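PDB 1Y43: aspergillopepsin II heavy chain from Aspergillus niger var. macrosporus, which forms the larger chain of an acid endopeptidase of the glutamic peptidase (G1) family, which hydrolyses peptide bonds in proteins. Local coordinates for residues Y5-W10 / V119-F124; Y38-E43 / I55-G60; A105-E110 / V127-A132; T25-C30 / D61-T66. One frame throughout, in Å; residues are numbered along the deposited sequence.

Contact 1 of 4, residues Y5-W10 / V119-F124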
# COMPACT_ATOMS: atom_id res chain seq x y z
N TYR B 5 11.72 -13.95 -1.66
CA TYR B 5 10.70 -13.49 -0.73
C TYR B 5 10.41 -12.03 -1.01
O TYR B 5 11.34 -11.26 -1.19
CB TYR B 5 11.24 -13.59 0.69
CG TYR B 5 11.63 -14.97 1.08
CD1 TYR B 5 12.88 -15.48 0.74
CD2 TYR B 5 10.75 -15.79 1.77
CE1 TYR B 5 13.24 -16.77 1.09
CE2 TYR B 5 11.09 -17.08 2.12
CZ TYR B 5 12.34 -17.57 1.78
OH TYR B 5 12.66 -18.87 2.12
N CYS B 6 9.14 -11.65 -1.00
CA CYS B 6 8.77 -10.25 -1.25
C CYS B 6 7.65 -9.80 -0.33
O CYS B 6 6.99 -10.60 0.33
CB CYS B 6 8.27 -10.06 -2.69
SG CYS B 6 9.37 -10.55 -4.05
N ALA B 7 7.40 -8.49 -0.37
CA ALA B 7 6.32 -7.86 0.37
C ALA B 7 6.09 -6.52 -0.34
O ALA B 7 6.93 -6.11 -1.14
CB ALA B 7 6.71 -7.63 1.83
N SER B 8 4.95 -5.89 -0.12
CA SER B 8 4.68 -4.60 -0.74
C SER B 8 4.04 -3.68 0.31
O SER B 8 3.42 -4.16 1.27
CB SER B 8 3.74 -4.77 -1.94
OG SER B 8 2.44 -5.15 -1.50
N ALA B 9 4.19 -2.38 0.12
CA ALA B 9 3.58 -1.41 1.01
C ALA B 9 2.92 -0.41 0.07
O ALA B 9 3.55 0.06 -0.89
CB ALA B 9 4.63 -0.70 1.86
N TRP B 10 1.67 -0.08 0.34
CA TRP B 10 0.95 0.85 -0.52
C TRP B 10 -0.19 1.57 0.20
O TRP B 10 -0.55 1.20 1.32
CB TRP B 10 0.38 0.08 -1.73
CG TRP B 10 -0.41 -1.15 -1.39
CD1 TRP B 10 0.06 -2.43 -1.25
CD2 TRP B 10 -1.84 -1.23 -1.21
NE1 TRP B 10 -0.98 -3.29 -1.02
CE2 TRP B 10 -2.15 -2.58 -0.98
CE3 TRP B 10 -2.87 -0.28 -1.22
CZ2 TRP B 10 -3.47 -3.02 -0.78
CZ3 TRP B 10 -4.18 -0.73 -1.02
CH2 TRP B 10 -4.47 -2.08 -0.80
N VAL B 119 3.18 -14.78 -3.12
CA VAL B 119 4.63 -14.80 -3.12
C VAL B 119 5.13 -15.13 -1.70
O VAL B 119 4.46 -14.83 -0.71
CB VAL B 119 5.20 -13.43 -3.62
CG1 VAL B 119 4.95 -12.33 -2.61
CG2 VAL B 119 6.67 -13.54 -3.97
N ALA B 120 6.26 -15.83 -1.60
CA ALA B 120 6.82 -16.16 -0.30
C ALA B 120 7.01 -14.80 0.37
O ALA B 120 7.55 -13.87 -0.24
CB ALA B 120 8.16 -16.87 -0.45
N PHE B 121 6.52 -14.69 1.60
CA PHE B 121 6.52 -13.44 2.35
C PHE B 121 7.85 -13.08 3.03
O PHE B 121 8.34 -13.80 3.89
CB PHE B 121 5.39 -13.51 3.36
CG PHE B 121 4.91 -12.18 3.84
CD1 PHE B 121 4.68 -11.14 2.95
CD2 PHE B 121 4.65 -11.99 5.18
CE1 PHE B 121 4.18 -9.90 3.40
CE2 PHE B 121 4.15 -10.78 5.66
CZ PHE B 121 3.92 -9.73 4.77
N ALA B 122 8.40 -11.93 2.64
CA ALA B 122 9.67 -11.45 3.18
C ALA B 122 9.59 -10.90 4.61
O ALA B 122 8.57 -10.37 5.03
CB ALA B 122 10.25 -10.39 2.26
N ASP B 123 10.69 -11.06 5.36
CA ASP B 123 10.78 -10.49 6.70
C ASP B 123 11.32 -9.07 6.44
O ASP B 123 12.49 -8.89 6.11
CB ASP B 123 11.76 -11.27 7.57
CG ASP B 123 11.90 -10.68 8.97
OD1 ASP B 123 11.43 -9.54 9.22
OD2 ASP B 123 12.48 -11.36 9.84
N PHE B 124 10.44 -8.09 6.55
CA PHE B 124 10.78 -6.69 6.31
C PHE B 124 11.06 -5.92 7.60
O PHE B 124 11.20 -4.69 7.57
CB PHE B 124 9.63 -6.00 5.55
CG PHE B 124 8.28 -6.23 6.18
CD1 PHE B 124 7.83 -5.44 7.23
CD2 PHE B 124 7.46 -7.28 5.75
CE1 PHE B 124 6.60 -5.70 7.85
CE2 PHE B 124 6.24 -7.54 6.37
CZ PHE B 124 5.81 -6.74 7.41
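Cys6 of strand 5-10 forms a parallel bridge with Phe121 of 119-124, the touching parts running 73° apart; Cys6 N gives a hydrogen bond to Ala120 O (2.8 Å), and Ala122 N gives one to Cys6 O (3.0 Å), coming from above the carbonyl plane rather than in it. Around these two bonds the side chains spread to different sides. Tyr5 lays its CB against Ala122 CB (3.7 Å), while one flank of its ring leans obliquely on the methyl of Ala120, Tyr5 CD2 to Ala120 CB 3.6 Å. Cys6 CB sits level with both branches of Val119, 4.0 Å from CG1 and from CG2, and its SG continues into the disulfide with Cys30. Phe121 starts out away from strand 5-10, but with CG anti to the backbone N (chi1 -158°) its ring swings back, and CE1 reaches Ala7 CB at 3.7 Å. The same methyl lies 4.0 Å from Phe124 CD2, so two phenyl rings close on one small residue, with Phe121 CE2 meeting the Phe124 ring in its plane. Polar contact is thus confined to backbone atoms of three residues, and the surrounding side-chain contacts are apolar: a short pairing, clasped by hydrophobic packing and tied to strand 22-32 by the disulfide.

Contact 2 of 4, residues Y38-E43 / I55-G60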
# COMPACT_ATOMS: atom_id res chain seq x y z
N TYR B 38 13.99 -3.50 -5.49
CA TYR B 38 12.93 -2.57 -5.09
C TYR B 38 12.34 -1.91 -6.33
O TYR B 38 13.07 -1.59 -7.26
CB TYR B 38 13.48 -1.44 -4.20
CG TYR B 38 14.08 -1.87 -2.89
CD1 TYR B 38 13.27 -2.13 -1.78
CD2 TYR B 38 15.47 -2.01 -2.74
CE1 TYR B 38 13.82 -2.53 -0.57
CE2 TYR B 38 16.03 -2.42 -1.52
CZ TYR B 38 15.19 -2.67 -0.44
OH TYR B 38 15.71 -3.07 0.78
N ASP B 39 11.03 -1.69 -6.34
CA ASP B 39 10.40 -1.02 -7.47
C ASP B 39 9.13 -0.28 -7.03
O ASP B 39 8.54 -0.64 -6.00
CB ASP B 39 10.11 -2.00 -8.62
CG ASP B 39 8.80 -2.76 -8.47
OD1 ASP B 39 8.29 -2.91 -7.34
OD2 ASP B 39 8.27 -3.22 -9.50
N ALA B 40 8.75 0.75 -7.76
CA ALA B 40 7.54 1.50 -7.45
C ALA B 40 6.54 1.16 -8.55
O ALA B 40 6.92 0.97 -9.71
CB ALA B 40 7.84 3.00 -7.42
N TRP B 41 5.26 1.15 -8.21
CA TRP B 41 4.22 0.78 -9.17
C TRP B 41 2.89 1.46 -8.87
O TRP B 41 2.70 2.03 -7.79
CB TRP B 41 4.02 -0.74 -9.12
CG TRP B 41 3.77 -1.28 -7.71
CD1 TRP B 41 4.71 -1.73 -6.83
CD2 TRP B 41 2.51 -1.30 -7.01
NE1 TRP B 41 4.12 -2.02 -5.61
CE2 TRP B 41 2.77 -1.77 -5.70
CE3 TRP B 41 1.19 -0.97 -7.35
CZ2 TRP B 41 1.77 -1.90 -4.73
CZ3 TRP B 41 0.19 -1.11 -6.39
CH2 TRP B 41 0.49 -1.57 -5.10
N TYR B 42 1.97 1.40 -9.84
CA TYR B 42 0.62 1.95 -9.66
C TYR B 42 -0.36 0.93 -10.24
O TYR B 42 0.02 0.10 -11.07
CB TYR B 42 0.43 3.29 -10.37
CG TYR B 42 0.61 3.24 -11.87
CD1 TYR B 42 -0.45 2.86 -12.71
CD2 TYR B 42 1.84 3.54 -12.45
CE1 TYR B 42 -0.27 2.80 -14.09
CE2 TYR B 42 2.04 3.48 -13.82
CZ TYR B 42 0.98 3.11 -14.63
OH TYR B 42 1.18 3.04 -15.99
N GLU B 43 -1.61 1.00 -9.81
CA GLU B 43 -2.62 0.09 -10.31
C GLU B 43 -4.02 0.58 -10.04
O GLU B 43 -4.30 1.13 -8.98
CB GLU B 43 -2.46 -1.29 -9.67
CG GLU B 43 -3.58 -2.28 -10.06
CD GLU B 43 -3.27 -3.73 -9.71
OE1 GLU B 43 -2.41 -4.00 -8.84
OE2 GLU B 43 -3.88 -4.61 -10.35
N ILE B 55 12.01 6.06 -11.69
CA ILE B 55 12.27 6.39 -10.29
C ILE B 55 13.04 5.26 -9.62
O ILE B 55 12.71 4.07 -9.76
CB ILE B 55 10.98 6.71 -9.47
CG1 ILE B 55 11.36 7.30 -8.11
CG2 ILE B 55 10.11 5.45 -9.28
CD1 ILE B 55 10.24 8.02 -7.37
N THR B 56 14.10 5.64 -8.93
CA THR B 56 14.97 4.71 -8.23
C THR B 56 14.60 4.65 -6.75
O THR B 56 14.45 5.69 -6.10
CB THR B 56 16.43 5.17 -8.37
OG1 THR B 56 16.78 5.19 -9.75
CG2 THR B 56 17.36 4.23 -7.62
N ILE B 57 14.44 3.43 -6.24
CA ILE B 57 14.07 3.17 -4.85
C ILE B 57 15.22 2.37 -4.21
O ILE B 57 15.63 1.34 -4.76
CB ILE B 57 12.78 2.30 -4.78
CG1 ILE B 57 11.66 2.86 -5.66
CG2 ILE B 57 12.33 2.15 -3.32
CD1 ILE B 57 11.07 4.16 -5.19
N SER B 58 15.73 2.84 -3.07
CA SER B 58 16.82 2.15 -2.36
C SER B 58 16.46 1.94 -0.89
O SER B 58 15.63 2.66 -0.32
CB SER B 58 18.12 2.96 -2.41
OG SER B 58 18.54 3.22 -3.74
N GLU B 59 17.13 0.98 -0.25
CA GLU B 59 16.88 0.71 1.16
C GLU B 59 17.12 2.00 1.95
O GLU B 59 18.06 2.75 1.66
CB GLU B 59 17.83 -0.38 1.68
CG GLU B 59 17.49 -0.92 3.08
CD GLU B 59 17.93 -0.02 4.25
OE1 GLU B 59 18.87 0.78 4.09
OE2 GLU B 59 17.33 -0.14 5.34
N GLY B 60 16.23 2.28 2.90
CA GLY B 60 16.39 3.45 3.73
C GLY B 60 15.84 4.75 3.21
O GLY B 60 15.78 5.72 3.97
O HOH W 1 14.13 1.14 -8.00
O HOH W 2 10.75 1.70 -9.60
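The loop linking strands 50-52 and 62-69 passes beside strand 35-45, where Ile57 and Ile55 pack against Tyr38 and Ala40. The touching parts run 140° apart, roughly antiparallel, yet are held off from direct backbone pairing, and two waters fill the role. One donates to Tyr38 O (3.0 Å) and accepts from Ile57 N (2.9 Å); the other accepts from Ala40 N (2.9 Å) and donates to Ile55 O (3.1 Å). Backbone groups of both segments are therefore bridged through water on one side of the gap, while side chains fill the other. Ile57 CB abuts Tyr38 CB at 3.8 Å. Ile57 CG1, anti to its carbonyl carbon (chi1 -49°), is sent along the strand, and CD1 at its end lies toward the Ala40 methyl, which Ile55 also meets, Ile55 CG2 to Ala40 CB 3.8 Å. Farther out, Tyr38 and Glu59 run side by side in the same direction, ring and carboxylate planes 57° apart; Tyr38 OH passes 3.5 Å from Glu59 CB, and its hydrogen bond goes to the backbone of the neighbouring chain. Ile55 continues onto Val79 and Val88 of the sheet that follows. The chain thus leaves the mixed sheet after 50-52, runs past 35-45 at water-bridge distance and enters the sheet of 62-69, a connection between layers of a concanavalin-like beta sandwich, consistent with the family's clan.

Contact 3 of 4, residues A105-E110 / V127-A132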
# COMPACT_ATOMS: atom_id res chain seq x y z
N ALA B 105 -10.28 3.66 2.68
CA ALA B 105 -9.01 4.38 2.55
C ALA B 105 -8.09 3.49 3.37
O ALA B 105 -8.43 3.15 4.51
CB ALA B 105 -9.09 5.78 3.17
N GLU B 106 -6.94 3.10 2.84
CA GLU B 106 -6.07 2.18 3.58
C GLU B 106 -4.57 2.36 3.39
O GLU B 106 -4.13 2.95 2.40
CB GLU B 106 -6.46 0.72 3.25
CG GLU B 106 -6.29 0.32 1.78
CD GLU B 106 -7.55 0.43 0.93
OE1 GLU B 106 -8.66 0.61 1.47
OE2 GLU B 106 -7.42 0.37 -0.31
N TRP B 107 -3.82 1.87 4.38
CA TRP B 107 -2.35 1.88 4.44
C TRP B 107 -2.06 0.40 4.66
O TRP B 107 -2.33 -0.13 5.74
CB TRP B 107 -1.88 2.72 5.63
CG TRP B 107 -2.31 4.16 5.53
CD1 TRP B 107 -1.62 5.19 4.95
CD2 TRP B 107 -3.55 4.72 6.01
NE1 TRP B 107 -2.36 6.35 5.04
CE2 TRP B 107 -3.53 6.09 5.67
CE3 TRP B 107 -4.65 4.18 6.68
CZ2 TRP B 107 -4.61 6.94 5.99
CZ3 TRP B 107 -5.72 5.03 6.99
CH2 TRP B 107 -5.69 6.40 6.64
N ILE B 108 -1.48 -0.25 3.65
CA ILE B 108 -1.29 -1.70 3.70
C ILE B 108 0.08 -2.26 3.32
O ILE B 108 0.79 -1.69 2.50
CB ILE B 108 -2.32 -2.34 2.68
CG1 ILE B 108 -3.77 -1.96 3.05
CG2 ILE B 108 -2.16 -3.86 2.58
CD1 ILE B 108 -4.29 -2.60 4.33
N VAL B 109 0.45 -3.35 4.00
CA VAL B 109 1.65 -4.13 3.68
C VAL B 109 1.00 -5.45 3.23
O VAL B 109 0.23 -6.08 3.97
CB VAL B 109 2.59 -4.34 4.89
CG1 VAL B 109 3.69 -5.32 4.51
CG2 VAL B 109 3.23 -3.01 5.29
N GLU B 110 1.29 -5.85 2.00
CA GLU B 110 0.66 -7.03 1.43
C GLU B 110 1.57 -8.15 0.96
O GLU B 110 2.72 -7.92 0.56
CB GLU B 110 -0.20 -6.58 0.24
CG GLU B 110 -0.82 -7.70 -0.58
CD GLU B 110 -1.68 -7.22 -1.74
OE1 GLU B 110 -1.89 -6.00 -1.90
OE2 GLU B 110 -2.15 -8.08 -2.50
N VAL B 127 7.41 -1.70 9.12
CA VAL B 127 7.13 -0.60 8.19
C VAL B 127 6.20 0.34 8.95
O VAL B 127 5.19 -0.10 9.52
CB VAL B 127 6.41 -1.07 6.89
CG1 VAL B 127 5.92 0.13 6.10
CG2 VAL B 127 7.36 -1.89 6.02
N THR B 128 6.56 1.61 9.01
CA THR B 128 5.70 2.59 9.67
C THR B 128 5.31 3.68 8.68
O THR B 128 6.18 4.28 8.03
CB THR B 128 6.39 3.28 10.88
OG1 THR B 128 6.69 2.30 11.89
CG2 THR B 128 5.46 4.33 11.49
N PHE B 129 4.01 3.86 8.50
CA PHE B 129 3.49 4.92 7.66
C PHE B 129 3.28 6.11 8.60
O PHE B 129 2.57 5.98 9.60
CB PHE B 129 2.12 4.55 7.10
CG PHE B 129 2.14 3.44 6.07
CD1 PHE B 129 1.98 2.11 6.45
CD2 PHE B 129 2.24 3.75 4.72
CE1 PHE B 129 1.89 1.09 5.49
CE2 PHE B 129 2.16 2.73 3.75
CZ PHE B 129 1.98 1.41 4.14
N THR B 130 3.93 7.23 8.34
CA THR B 130 3.73 8.42 9.15
C THR B 130 2.96 9.39 8.27
O THR B 130 2.85 9.20 7.05
CB THR B 130 5.05 9.06 9.59
OG1 THR B 130 5.84 9.39 8.44
CG2 THR B 130 5.81 8.12 10.52
N ASN B 131 2.44 10.45 8.89
CA ASN B 131 1.64 11.45 8.17
C ASN B 131 0.56 10.69 7.37
O ASN B 131 0.32 10.97 6.18
CB ASN B 131 2.55 12.29 7.26
CG ASN B 131 3.52 13.16 8.05
OD1 ASN B 131 3.11 13.95 8.91
ND2 ASN B 131 4.80 13.01 7.79
N ALA B 132 -0.02 9.69 8.02
CA ALA B 132 -1.07 8.85 7.44
C ALA B 132 -2.39 9.60 7.53
O ALA B 132 -2.99 9.68 8.60
CB ALA B 132 -1.14 7.54 8.21
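Trp107 and Phe129 carry the most buried surface, and with Ala132 they join the two layers of a beta sandwich. Strand 105-110 belongs to the mixed sheet that includes 4-13, strand 127-130 to the five-stranded antiparallel sheet; their axes pass 8.7 Å apart, nearly antiparallel at 161°, and the gap is filled by side chains. Trp107 reaches across with CG anti to its carbonyl carbon, beside the backbone N (chi1 -62°). Its CB sits over the centre of the Phe129 ring, 4.0 Å from the centroid, as a CH-pi contact, and the indole then turns an edge toward the same face. The five-membered ring and the phenyl form a T-shaped pair with centroids 5.5 Å apart and planes at 64°. Ala132, beyond the corner that the chain turns at Asn131, puts its methyl over one face of the indole, offset toward the rim, with CB 3.6 Å from Trp107 NE1. The indole is thus covered by a methyl on a face and met at its edge by a phenyl, while NE1 is satisfied by a hydrogen bond to the backbone of the neighbouring chain, with which strand 105-110 also forms an antiparallel ladder. Beside the aromatic pair, Val109 and Val127 extend the apolar layer, Val109 CG2 to Val127 CB 4.1 Å. At the edge of the Phe129 ring, near its plane, the carbonyl of Ile108 comes up to the far carbon, Ile108 O to Phe129 CZ 3.7 Å.

Contact 4 of 4, residues T25-C30 / D61-T66. With SO4 (sulfate ion), chain G.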
# COMPACT_ATOMS: atom_id res chain seq x y z
N THR B 25 -1.08 2.66 -5.07
CA THR B 25 0.28 2.91 -5.53
C THR B 25 1.21 2.56 -4.38
O THR B 25 0.87 2.76 -3.20
CB THR B 25 0.49 4.36 -6.02
OG1 THR B 25 1.69 4.43 -6.80
CG2 THR B 25 0.61 5.34 -4.84
N GLY B 26 2.37 2.00 -4.71
CA GLY B 26 3.29 1.62 -3.66
C GLY B 26 4.63 1.11 -4.16
O GLY B 26 5.02 1.34 -5.30
N VAL B 27 5.29 0.37 -3.28
CA VAL B 27 6.62 -0.15 -3.55
C VAL B 27 6.72 -1.61 -3.16
O VAL B 27 6.12 -2.03 -2.17
CB VAL B 27 7.65 0.63 -2.69
CG1 VAL B 27 9.03 0.01 -2.82
CG2 VAL B 27 7.68 2.10 -3.11
N ASP B 28 7.41 -2.40 -3.99
CA ASP B 28 7.66 -3.82 -3.71
C ASP B 28 9.09 -3.94 -3.22
O ASP B 28 9.97 -3.20 -3.67
CB ASP B 28 7.57 -4.67 -4.98
CG ASP B 28 6.15 -4.98 -5.41
OD1 ASP B 28 5.20 -4.66 -4.70
OD2 ASP B 28 5.98 -5.57 -6.49
N PHE B 29 9.32 -4.82 -2.26
CA PHE B 29 10.69 -5.07 -1.79
C PHE B 29 10.89 -6.57 -1.82
O PHE B 29 10.09 -7.31 -1.25
CB PHE B 29 10.99 -4.55 -0.36
CG PHE B 29 9.80 -4.05 0.39
CD1 PHE B 29 9.39 -2.73 0.24
CD2 PHE B 29 9.13 -4.87 1.29
CE1 PHE B 29 8.31 -2.23 0.98
CE2 PHE B 29 8.05 -4.40 2.04
CZ PHE B 29 7.64 -3.07 1.88
N CYS B 30 11.91 -7.02 -2.54
CA CYS B 30 12.21 -8.44 -2.65
C CYS B 30 13.63 -8.79 -2.26
O CYS B 30 14.55 -8.00 -2.45
CB CYS B 30 11.95 -8.93 -4.06
SG CYS B 30 10.23 -8.81 -4.63
N ASP B 61 15.44 4.80 1.94
CA ASP B 61 14.89 6.03 1.38
C ASP B 61 13.52 6.34 1.98
O ASP B 61 12.77 5.43 2.33
CB ASP B 61 14.73 5.91 -0.13
CG ASP B 61 16.04 5.95 -0.88
OD1 ASP B 61 17.09 6.29 -0.29
OD2 ASP B 61 16.01 5.66 -2.09
N SER B 62 13.22 7.63 2.07
CA SER B 62 11.93 8.09 2.57
C SER B 62 11.04 8.28 1.36
O SER B 62 11.36 9.04 0.44
CB SER B 62 12.09 9.41 3.28
OG SER B 62 12.66 9.20 4.56
N ILE B 63 9.92 7.57 1.37
CA ILE B 63 8.98 7.62 0.27
C ILE B 63 7.64 8.19 0.72
O ILE B 63 7.19 7.92 1.83
CB ILE B 63 8.72 6.18 -0.24
CG1 ILE B 63 10.03 5.51 -0.64
CG2 ILE B 63 7.72 6.17 -1.38
CD1 ILE B 63 10.85 6.24 -1.69
N LYS B 64 7.03 9.02 -0.12
CA LYS B 64 5.70 9.54 0.17
C LYS B 64 4.81 9.07 -0.97
O LYS B 64 5.12 9.31 -2.15
CB LYS B 64 5.70 11.07 0.25
CG LYS B 64 4.33 11.65 0.56
CD LYS B 64 4.40 13.15 0.77
CE LYS B 64 3.02 13.76 1.01
NZ LYS B 64 3.09 15.25 0.98
N VAL B 65 3.75 8.35 -0.64
CA VAL B 65 2.82 7.86 -1.65
C VAL B 65 1.45 8.51 -1.47
O VAL B 65 0.97 8.66 -0.35
CB VAL B 65 2.67 6.31 -1.61
CG1 VAL B 65 3.90 5.64 -2.18
CG2 VAL B 65 2.40 5.82 -0.17
N THR B 66 0.81 8.80 -2.60
CA THR B 66 -0.49 9.45 -2.58
C THR B 66 -1.38 9.01 -3.74
O THR B 66 -0.90 8.88 -4.87
CB THR B 66 -0.31 10.98 -2.77
OG1 THR B 66 0.54 11.50 -1.74
CG2 THR B 66 -1.65 11.71 -2.76
S SO4 G . 5.41 17.20 -0.97
O1 SO4 G . 6.67 17.28 -1.82
O2 SO4 G . 5.76 16.58 0.36
O3 SO4 G . 4.85 18.60 -0.76
O4 SO4 G . 4.39 16.35 -1.67
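Apolar packing comes first: Thr25 meets Val65, and Val27 meets Ile63. The Thr25 methyl does the touching, CG2 lying 4.0 Å from Val65 CB, as the two side chains pass alongside one another, pointing opposite ways. One residue on, Gly26 brings only its backbone, and Val65 CG1 lies 4.3 Å from Gly26 CA. The last pair is looser, methyl to methyl, with Val27 CG2 4.4 Å from Ile63 CG2; Ile57 packs on both of these residues from the preceding loop. A van der Waals contact of methyl with backbone carbonyl adds to this, Thr25 CG2 to Thr66 O 3.8 Å. The contact lies between layers of the beta sandwich: strand 25-30 belongs to the mixed sheet and 62-66 to the three-stranded antiparallel one, their axes 6.9 Å apart at closest approach and 142° between directions. Residues 62-66 also pair in an antiparallel ladder with a strand of the neighbouring chain, so that sheet runs on across the interface. Hydrogen bonding leads away from the interlayer gap. Thr25 has OG1 anti to its backbone N (chi1 -163°), where it bonds to Trp41 O in the adjacent strand, which leaves CG2 to face Val65. Thr66 OG1 bonds to a polar side chain of the neighbouring chain. The charged contact is on the outer side of strand 62-66: Lys64, extended along its whole length, gives a hydrogen bond from NZ to sulfate O2 at 3.0 Å and a weak one to O4 at 3.2 Å, with the anion probably supplied by the crystallisation liquor.

Contacts 1, 3 and 4 are buried and contact 2 only partly so. Strand neighbours knit them together: 5-10 lies between 25-30 and 105-110 in the mixed sheet, and 38-43 flanks 25-30. Contact 1 joins segments by direct backbone hydrogen bonds, whereas contact 2 combines water bridges with isoleucine packing. Contacts 3 and 4 span the space between layers mainly with side chains and without hydrogen bonds between their segments, contact 3 through aromatic rings and contact 4 through small, sparse methyl groups. Contacts 2 and 4 are close, with centres about 5 Å apart, and share backbone pairing of 38-43 with 25-30, Asp39 O with Asp28 N; contacts 1 and 4 also share a disulfide.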